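Malate Synthase (Haloferax volcanii, PDB 3OYZ) catalyses the magnesium-dependent Claisen condensation of acetyl-CoA with glyoxylate to malyl-CoA and its hydrolysis to malate, a step of the glyoxylate cycle. Local coordinates at residues T397-R409 with Y420-G432. Numbering follows the deposited sequence.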
ATOM      1  N   THR A 397     -15.955   8.723 -15.767  1.00 46.79           N
ATOM      2  CA  THR A 397     -15.900   9.378 -14.438  1.00 43.81           C
ATOM      3  C   THR A 397     -15.898  10.895 -14.401  1.00 42.99           C
ATOM      4  O   THR A 397     -16.686  11.468 -13.664  1.00 43.29           O
ATOM      5  CB  THR A 397     -14.765   8.789 -13.558  1.00 43.57           C
ATOM      6  OG1 THR A 397     -15.104   7.411 -13.415  1.00 40.48           O
ATOM      7  CG2 THR A 397     -14.691   9.463 -12.189  1.00 42.56           C
ATOM      8  N   PRO A 398     -15.036  11.563 -15.188  1.00 43.53           N
ATOM      9  CA  PRO A 398     -15.076  13.032 -15.164  1.00 43.40           C
ATOM     10  C   PRO A 398     -16.434  13.603 -15.591  1.00 43.61           C
ATOM     11  O   PRO A 398     -16.848  14.611 -15.030  1.00 44.96           O
ATOM     12  CB  PRO A 398     -13.933  13.462 -16.084  1.00 42.84           C
ATOM     13  CG  PRO A 398     -13.386  12.235 -16.716  1.00 43.82           C
ATOM     14  CD  PRO A 398     -13.961  11.008 -16.040  1.00 43.39           C
ATOM     15  N   ILE A 399     -17.166  12.896 -16.455  1.00 44.66           N
ATOM     16  CA  ILE A 399     -18.536  13.248 -16.817  1.00 46.44           C
ATOM     17  C   ILE A 399     -19.558  12.988 -15.695  1.00 46.62           C
ATOM     18  O   ILE A 399     -20.390  13.863 -15.446  1.00 45.20           O
ATOM     19  CB  ILE A 399     -19.043  12.467 -18.066  1.00 48.05           C
ATOM     20  CG1 ILE A 399     -18.125  12.686 -19.269  1.00 49.09           C
ATOM     21  CG2 ILE A 399     -20.519  12.829 -18.389  1.00 48.24           C
ATOM     22  CD1 ILE A 399     -17.536  14.078 -19.351  1.00 49.22           C
ATOM     23  N   SER A 400     -19.527  11.799 -15.071  1.00 45.81           N
ATOM     24  CA  SER A 400     -20.403  11.503 -13.940  1.00 44.32           C
ATOM     25  C   SER A 400     -20.218  12.491 -12.805  1.00 41.60           C
ATOM     26  O   SER A 400     -21.178  12.872 -12.175  1.00 42.50           O
ATOM     27  CB  SER A 400     -20.185  10.088 -13.393  1.00 46.23           C
ATOM     28  OG  SER A 400     -20.310   9.190 -14.472  1.00 47.54           O
ATOM     29  N   LEU A 401     -18.991  12.944 -12.575  1.00 38.23           N
ATOM     30  CA  LEU A 401     -18.764  13.942 -11.578  1.00 40.69           C
ATOM     31  C   LEU A 401     -19.388  15.268 -12.030  1.00 41.10           C
ATOM     32  O   LEU A 401     -20.014  15.938 -11.224  1.00 40.65           O
ATOM     33  CB  LEU A 401     -17.267  14.126 -11.352  1.00 38.82           C
ATOM     34  CG  LEU A 401     -17.046  15.448 -10.663  1.00 42.92           C
ATOM     35  CD1 LEU A 401     -17.249  15.370  -9.202  1.00 49.70           C
ATOM     36  CD2 LEU A 401     -15.664  15.984 -10.893  1.00 49.00           C
ATOM     37  N   PHE A 402     -19.153  15.671 -13.269  1.00 43.34           N
ATOM     38  CA  PHE A 402     -19.746  16.925 -13.746  1.00 45.23           C
ATOM     39  C   PHE A 402     -21.266  16.864 -13.555  1.00 44.97           C
ATOM     40  O   PHE A 402     -21.872  17.741 -12.952  1.00 47.75           O
ATOM     41  CB  PHE A 402     -19.418  17.185 -15.231  1.00 45.42           C
ATOM     42  CG  PHE A 402     -20.186  18.367 -15.778  1.00 48.63           C
ATOM     43  CD1 PHE A 402     -19.714  19.652 -15.575  1.00 48.45           C
ATOM     44  CD2 PHE A 402     -21.439  18.200 -16.362  1.00 53.35           C
ATOM     45  CE1 PHE A 402     -20.432  20.773 -16.022  1.00 53.61           C
ATOM     46  CE2 PHE A 402     -22.176  19.314 -16.826  1.00 54.07           C
ATOM     47  CZ  PHE A 402     -21.694  20.589 -16.619  1.00 53.02           C
ATOM     48  N   GLN A 403     -21.897  15.803 -14.028  1.00 46.07           N
ATOM     49  CA  GLN A 403     -23.338  15.631 -13.862  1.00 48.06           C
ATOM     50  C   GLN A 403     -23.867  15.687 -12.429  1.00 50.14           C
ATOM     51  O   GLN A 403     -24.892  16.358 -12.180  1.00 51.01           O
ATOM     52  CB  GLN A 403     -23.767  14.306 -14.484  1.00 49.44           C
ATOM     53  CG  GLN A 403     -23.694  14.231 -16.016  1.00 51.28           C
ATOM     54  CD  GLN A 403     -23.959  12.823 -16.505  1.00 56.53           C
ATOM     55  OE1 GLN A 403     -23.969  11.883 -15.714  1.00 59.43           O
ATOM     56  NE2 GLN A 403     -24.161  12.659 -17.801  1.00 56.24           N
ATOM     57  N   ASP A 404     -23.183  14.994 -11.505  1.00 47.52           N
ATOM     58  CA  ASP A 404     -23.478  15.070 -10.085  1.00 46.29           C
ATOM     59  C   ASP A 404     -23.494  16.501  -9.595  1.00 45.22           C
ATOM     60  O   ASP A 404     -24.381  16.853  -8.827  1.00 47.21           O
ATOM     61  CB  ASP A 404     -22.471  14.307  -9.200  1.00 44.50           C
ATOM     62  CG  ASP A 404     -22.945  14.183  -7.766  1.00 47.45           C
ATOM     63  OD1 ASP A 404     -24.047  13.653  -7.548  1.00 53.11           O
ATOM     64  OD2 ASP A 404     -22.278  14.623  -6.806  1.00 45.75           O
ATOM     65  N   VAL A 405     -22.473  17.263  -9.965  1.00 45.79           N
ATOM     66  CA  VAL A 405     -22.260  18.637  -9.573  1.00 47.45           C
ATOM     67  C   VAL A 405     -23.340  19.560 -10.165  1.00 50.40           C
ATOM     68  O   VAL A 405     -23.935  20.360  -9.466  1.00 51.73           O
ATOM     69  CB  VAL A 405     -20.892  19.133 -10.060  1.00 47.27           C
ATOM     70  CG1 VAL A 405     -20.876  20.659  -9.961  1.00 44.18           C
ATOM     71  CG2 VAL A 405     -19.744  18.575  -9.218  1.00 44.22           C
ATOM     72  N   TYR A 406     -23.613  19.422 -11.452  1.00 53.07           N
ATOM     73  CA  TYR A 406     -24.691  20.187 -12.078  1.00 55.50           C
ATOM     74  C   TYR A 406     -26.043  19.913 -11.398  1.00 56.21           C
ATOM     75  O   TYR A 406     -26.686  20.853 -10.926  1.00 55.85           O
ATOM     76  CB  TYR A 406     -24.704  19.917 -13.586  1.00 55.87           C
ATOM     77  CG  TYR A 406     -25.505  20.915 -14.398  1.00 60.78           C
ATOM     78  CD1 TYR A 406     -24.941  22.119 -14.816  1.00 64.83           C
ATOM     79  CD2 TYR A 406     -26.822  20.637 -14.761  1.00 64.42           C
ATOM     80  CE1 TYR A 406     -25.690  23.029 -15.561  1.00 69.12           C
ATOM     81  CE2 TYR A 406     -27.586  21.545 -15.497  1.00 67.53           C
ATOM     82  CZ  TYR A 406     -27.013  22.734 -15.883  1.00 69.94           C
ATOM     83  OH  TYR A 406     -27.766  23.634 -16.609  1.00 77.34           O
ATOM     84  N   GLU A 407     -26.453  18.648 -11.301  1.00 56.18           N
ATOM     85  CA  GLU A 407     -27.655  18.240 -10.567  1.00 55.63           C
ATOM     86  C   GLU A 407     -27.823  18.788  -9.141  1.00 54.89           C
ATOM     87  O   GLU A 407     -28.938  19.074  -8.691  1.00 54.56           O
ATOM     88  CB  GLU A 407     -27.757  16.703 -10.548  1.00 57.82           C
ATOM     89  CG  GLU A 407     -28.500  16.139 -11.762  1.00 63.87           C
ATOM     90  CD  GLU A 407     -28.252  14.662 -12.086  1.00 71.89           C
ATOM     91  OE1 GLU A 407     -27.103  14.192 -11.946  1.00 71.45           O
ATOM     92  OE2 GLU A 407     -29.211  13.969 -12.512  1.00 74.18           O
ATOM     93  N   ASN A 408     -26.729  18.943  -8.398  1.00 52.13           N
ATOM     94  CA  ASN A 408     -26.855  19.189  -6.973  1.00 50.68           C
ATOM     95  C   ASN A 408     -26.385  20.576  -6.606  1.00 49.33           C
ATOM     96  O   ASN A 408     -26.517  20.967  -5.444  1.00 50.19           O
ATOM     97  CB  ASN A 408     -26.067  18.133  -6.170  1.00 50.87           C
ATOM     98  CG  ASN A 408     -26.768  16.793  -6.173  1.00 52.67           C
ATOM     99  OD1 ASN A 408     -27.708  16.567  -5.410  1.00 54.74           O
ATOM    100  ND2 ASN A 408     -26.298  15.886  -7.008  1.00 51.42           N
ATOM    101  N   ARG A 409     -25.780  21.285  -7.560  1.00 48.49           N
ATOM    102  CA  ARG A 409     -25.256  22.604  -7.279  1.00 47.96           C
ATOM    103  C   ARG A 409     -25.911  23.676  -8.193  1.00 48.92           C
ATOM    104  O   ARG A 409     -25.227  24.302  -8.997  1.00 45.86           O
ATOM    105  CB  ARG A 409     -23.726  22.584  -7.328  1.00 47.91           C
ATOM    106  CG  ARG A 409     -23.025  21.788  -6.188  1.00 45.92           C
ATOM    107  CD  ARG A 409     -23.396  22.295  -4.784  1.00 46.28           C
ATOM    108  NE  ARG A 409     -23.077  23.699  -4.506  1.00 44.52           N
ATOM    109  CZ  ARG A 409     -21.887  24.128  -4.121  1.00 47.08           C
ATOM    110  NH1 ARG A 409     -20.902  23.258  -3.945  1.00 41.63           N
ATOM    111  NH2 ARG A 409     -21.653  25.408  -3.879  1.00 44.32           N
ATOM    112  N   TYR A 420     -17.764  26.303 -19.569  1.00 60.77           N
ATOM    113  CA  TYR A 420     -17.895  25.413 -20.721  1.00 62.40           C
ATOM    114  C   TYR A 420     -18.626  25.905 -21.979  1.00 63.89           C
ATOM    115  O   TYR A 420     -18.383  25.379 -23.073  1.00 63.89           O
ATOM    116  CB  TYR A 420     -18.554  24.078 -20.344  1.00 62.02           C
ATOM    117  CG  TYR A 420     -17.745  23.280 -19.344  1.00 63.47           C
ATOM    118  CD1 TYR A 420     -16.547  22.669 -19.707  1.00 65.35           C
ATOM    119  CD2 TYR A 420     -18.159  23.189 -18.022  1.00 64.92           C
ATOM    120  CE1 TYR A 420     -15.782  21.961 -18.767  1.00 67.79           C
ATOM    121  CE2 TYR A 420     -17.410  22.497 -17.082  1.00 65.70           C
ATOM    122  CZ  TYR A 420     -16.240  21.875 -17.464  1.00 66.39           C
ATOM    123  OH  TYR A 420     -15.544  21.191 -16.509  1.00 63.76           O
ATOM    124  N   GLY A 421     -19.572  26.822 -21.805  1.00 64.63           N
ATOM    125  CA  GLY A 421     -20.555  27.139 -22.842  1.00 66.67           C
ATOM    126  C   GLY A 421     -21.778  26.257 -22.668  1.00 67.40           C
ATOM    127  O   GLY A 421     -21.640  25.061 -22.408  1.00 67.28           O
ATOM    128  N   ALA A 422     -22.966  26.842 -22.812  1.00 67.12           N
ATOM    129  CA  ALA A 422     -24.253  26.180 -22.554  1.00 66.30           C
ATOM    130  C   ALA A 422     -24.515  24.966 -23.443  1.00 65.93           C
ATOM    131  O   ALA A 422     -25.398  24.132 -23.190  1.00 66.14           O
ATOM    132  CB  ALA A 422     -25.391  27.196 -22.702  1.00 66.15           C
ATOM    133  N   GLY A 423     -23.758  24.906 -24.529  1.00 65.92           N
ATOM    134  CA  GLY A 423     -23.903  23.821 -25.490  1.00 65.67           C
ATOM    135  C   GLY A 423     -23.122  22.601 -25.039  1.00 65.99           C
ATOM    136  O   GLY A 423     -23.658  21.492 -25.055  1.00 66.25           O
ATOM    137  N   VAL A 424     -21.859  22.805 -24.671  1.00 66.02           N
ATOM    138  CA  VAL A 424     -21.030  21.741 -24.080  1.00 67.32           C
ATOM    139  C   VAL A 424     -21.711  21.151 -22.836  1.00 67.08           C
ATOM    140  O   VAL A 424     -21.785  19.921 -22.697  1.00 67.42           O
ATOM    141  CB  VAL A 424     -19.603  22.212 -23.712  1.00 67.55           C
ATOM    142  CG1 VAL A 424     -18.777  21.044 -23.140  1.00 67.34           C
ATOM    143  CG2 VAL A 424     -18.914  22.863 -24.905  1.00 68.19           C
ATOM    144  N   VAL A 425     -22.276  22.029 -22.007  1.00 65.92           N
ATOM    145  CA  VAL A 425     -23.013  21.621 -20.827  1.00 65.93           C
ATOM    146  C   VAL A 425     -24.153  20.668 -21.125  1.00 67.49           C
ATOM    147  O   VAL A 425     -24.306  19.670 -20.411  1.00 67.27           O
ATOM    148  CB  VAL A 425     -23.492  22.808 -19.970  1.00 65.32           C
ATOM    149  CG1 VAL A 425     -24.414  22.355 -18.844  1.00 64.43           C
ATOM    150  CG2 VAL A 425     -22.319  23.565 -19.397  1.00 63.36           C
ATOM    151  N   GLU A 426     -24.961  20.964 -22.146  1.00 69.30           N
ATOM    152  CA  GLU A 426     -26.223  20.239 -22.322  1.00 69.53           C
ATOM    153  C   GLU A 426     -25.873  18.923 -22.977  1.00 68.48           C
ATOM    154  O   GLU A 426     -26.540  17.916 -22.737  1.00 69.03           O
ATOM    155  CB  GLU A 426     -27.280  21.016 -23.121  1.00 71.88           C
ATOM    156  CG  GLU A 426     -27.993  22.153 -22.345  1.00 77.84           C
ATOM    157  CD  GLU A 426     -28.335  21.840 -20.863  1.00 86.98           C
ATOM    158  OE1 GLU A 426     -28.865  20.739 -20.544  1.00 87.21           O
ATOM    159  OE2 GLU A 426     -28.086  22.724 -19.999  1.00 87.91           O
ATOM    160  N   ARG A 427     -24.771  18.910 -23.718  1.00 67.37           N
ATOM    161  CA  ARG A 427     -24.250  17.642 -24.238  1.00 67.16           C
ATOM    162  C   ARG A 427     -23.787  16.649 -23.152  1.00 66.47           C
ATOM    163  O   ARG A 427     -24.116  15.462 -23.249  1.00 66.50           O
ATOM    164  CB  ARG A 427     -23.115  17.901 -25.231  1.00 67.68           C
ATOM    165  CG  ARG A 427     -22.863  16.722 -26.148  1.00 69.77           C
ATOM    166  CD  ARG A 427     -22.263  17.196 -27.450  1.00 73.62           C
ATOM    167  NE  ARG A 427     -20.846  16.895 -27.608  1.00 75.12           N
ATOM    168  CZ  ARG A 427     -20.355  15.723 -28.008  1.00 75.42           C
ATOM    169  NH1 ARG A 427     -21.164  14.694 -28.242  1.00 74.51           N
ATOM    170  NH2 ARG A 427     -19.044  15.584 -28.161  1.00 71.59           N
ATOM    171  N   ALA A 428     -23.035  17.142 -22.160  1.00 64.95           N
ATOM    172  CA  ALA A 428     -22.507  16.385 -21.005  1.00 63.55           C
ATOM    173  C   ALA A 428     -23.662  15.810 -20.218  1.00 63.73           C
ATOM    174  O   ALA A 428     -23.701  14.611 -19.942  1.00 62.93           O
ATOM    175  CB  ALA A 428     -21.708  17.282 -20.081  1.00 61.58           C
ATOM    176  N   MET A 429     -24.622  16.680 -19.911  1.00 64.23           N
ATOM    177  CA  MET A 429     -25.827  16.236 -19.241  1.00 65.08           C
ATOM    178  C   MET A 429     -26.592  15.149 -19.964  1.00 65.85           C
ATOM    179  O   MET A 429     -27.426  14.549 -19.309  1.00 66.27           O
ATOM    180  CB  MET A 429     -26.760  17.383 -18.859  1.00 64.87           C
ATOM    181  CG  MET A 429     -26.139  18.408 -17.942  1.00 65.47           C
ATOM    182  SD  MET A 429     -25.333  17.578 -16.538  1.00 61.34           S
ATOM    183  CE  MET A 429     -26.665  17.145 -15.438  1.00 59.28           C
ATOM    184  N   GLU A 430     -26.272  14.820 -21.216  1.00 67.68           N
ATOM    185  CA  GLU A 430     -26.973  13.751 -21.933  1.00 69.41           C
ATOM    186  C   GLU A 430     -26.383  12.352 -21.805  1.00 69.70           C
ATOM    187  O   GLU A 430     -27.131  11.378 -21.884  1.00 70.02           O
ATOM    188  CB  GLU A 430     -27.044  14.011 -23.444  1.00 70.62           C
ATOM    189  CG  GLU A 430     -27.629  15.341 -23.893  1.00 74.70           C
ATOM    190  CD  GLU A 430     -29.143  15.350 -23.988  1.00 79.88           C
ATOM    191  OE1 GLU A 430     -29.802  14.789 -23.079  1.00 82.38           O
ATOM    192  OE2 GLU A 430     -29.653  15.935 -24.971  1.00 80.33           O
ATOM    193  N   VAL A 431     -25.064  12.249 -21.671  1.00 69.25           N
ATOM    194  CA  VAL A 431     -24.337  10.976 -21.702  1.00 68.98           C
ATOM    195  C   VAL A 431     -24.920   9.920 -20.755  1.00 70.18           C
ATOM    196  O   VAL A 431     -25.395  10.285 -19.684  1.00 69.90           O
ATOM    197  CB  VAL A 431     -22.870  11.233 -21.318  1.00 68.14           C
ATOM    198  CG1 VAL A 431     -22.044   9.960 -21.287  1.00 67.35           C
ATOM    199  CG2 VAL A 431     -22.264  12.250 -22.250  1.00 67.34           C
ATOM    200  N   GLY A 432     -24.865   8.641 -21.149  1.00 71.05           N
ATOM    201  CA  GLY A 432     -25.200   7.461 -20.338  1.00 72.78           C
ATOM    202  C   GLY A 432     -26.504   7.473 -19.543  1.00 74.76           C
ATOM    203  O   GLY A 432     -27.612   7.501 -20.096  1.00 75.54           O
TER
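Gln403 and the chain end at Ala428 to Val431 illustrate how one amide can fasten a C-terminal turn to a neighbouring helix. Followed outward, Gln403 CB lies beside the thioether of Met429, CG packs 3.8 Å from Met429 SD, and the extended chain carries NE2 to two carbonyls of the type I turn. With CG set beside the backbone N (chi1 -69°), Gln403 NE2 donates to Ala428 O at 2.9 Å and, more loosely, to Val431 O at 3.3 Å. Both acceptors lie close to the amide plane, which fixes its rotation. Ala428 O is gripped twice, since Val431 N, closing the turn, reaches it from the opposite face of the carbonyl plane. Cut back to an alanine, Gln403 would lose its amide and CG, which would probably untie the turn's two carbonyls from helix 397-408 and strip Met429 SD of a packing partner.

Alongside, Met429, bent at chi2 and chi3, makes Met-aromatic contacts with two rings: SD comes 3.6 Å from Phe402 CE2 and, obliquely, 4.6 Å from the centroid of the Tyr406 ring. Separately, Met429 CE packs 3.6 Å from Tyr406 CD2. Val425 CG1 meets the edge of the Phe402 ring near its plane and also touches Tyr406 CE1. On the side of its ring away from Met429, Phe402 CE1 approaches Tyr420 CE2 at 3.6 Å, the two rings almost perpendicular. The Tyr420 hydroxyl bonds Pro273 O of the second subunit, tying the region into the trimer.

The axes of helices 397-408 and 422-428 are steeply crossed, at 105° and 10.7 Å apart. Helix 413-420 links them and supplies Leu416, which packs on Phe402, whereas helix 343-358 meets Ile399 and Val431 through Met343 and Met350. These C-terminal helices pack together outside the eight-stranded TIM barrel, away from its active site.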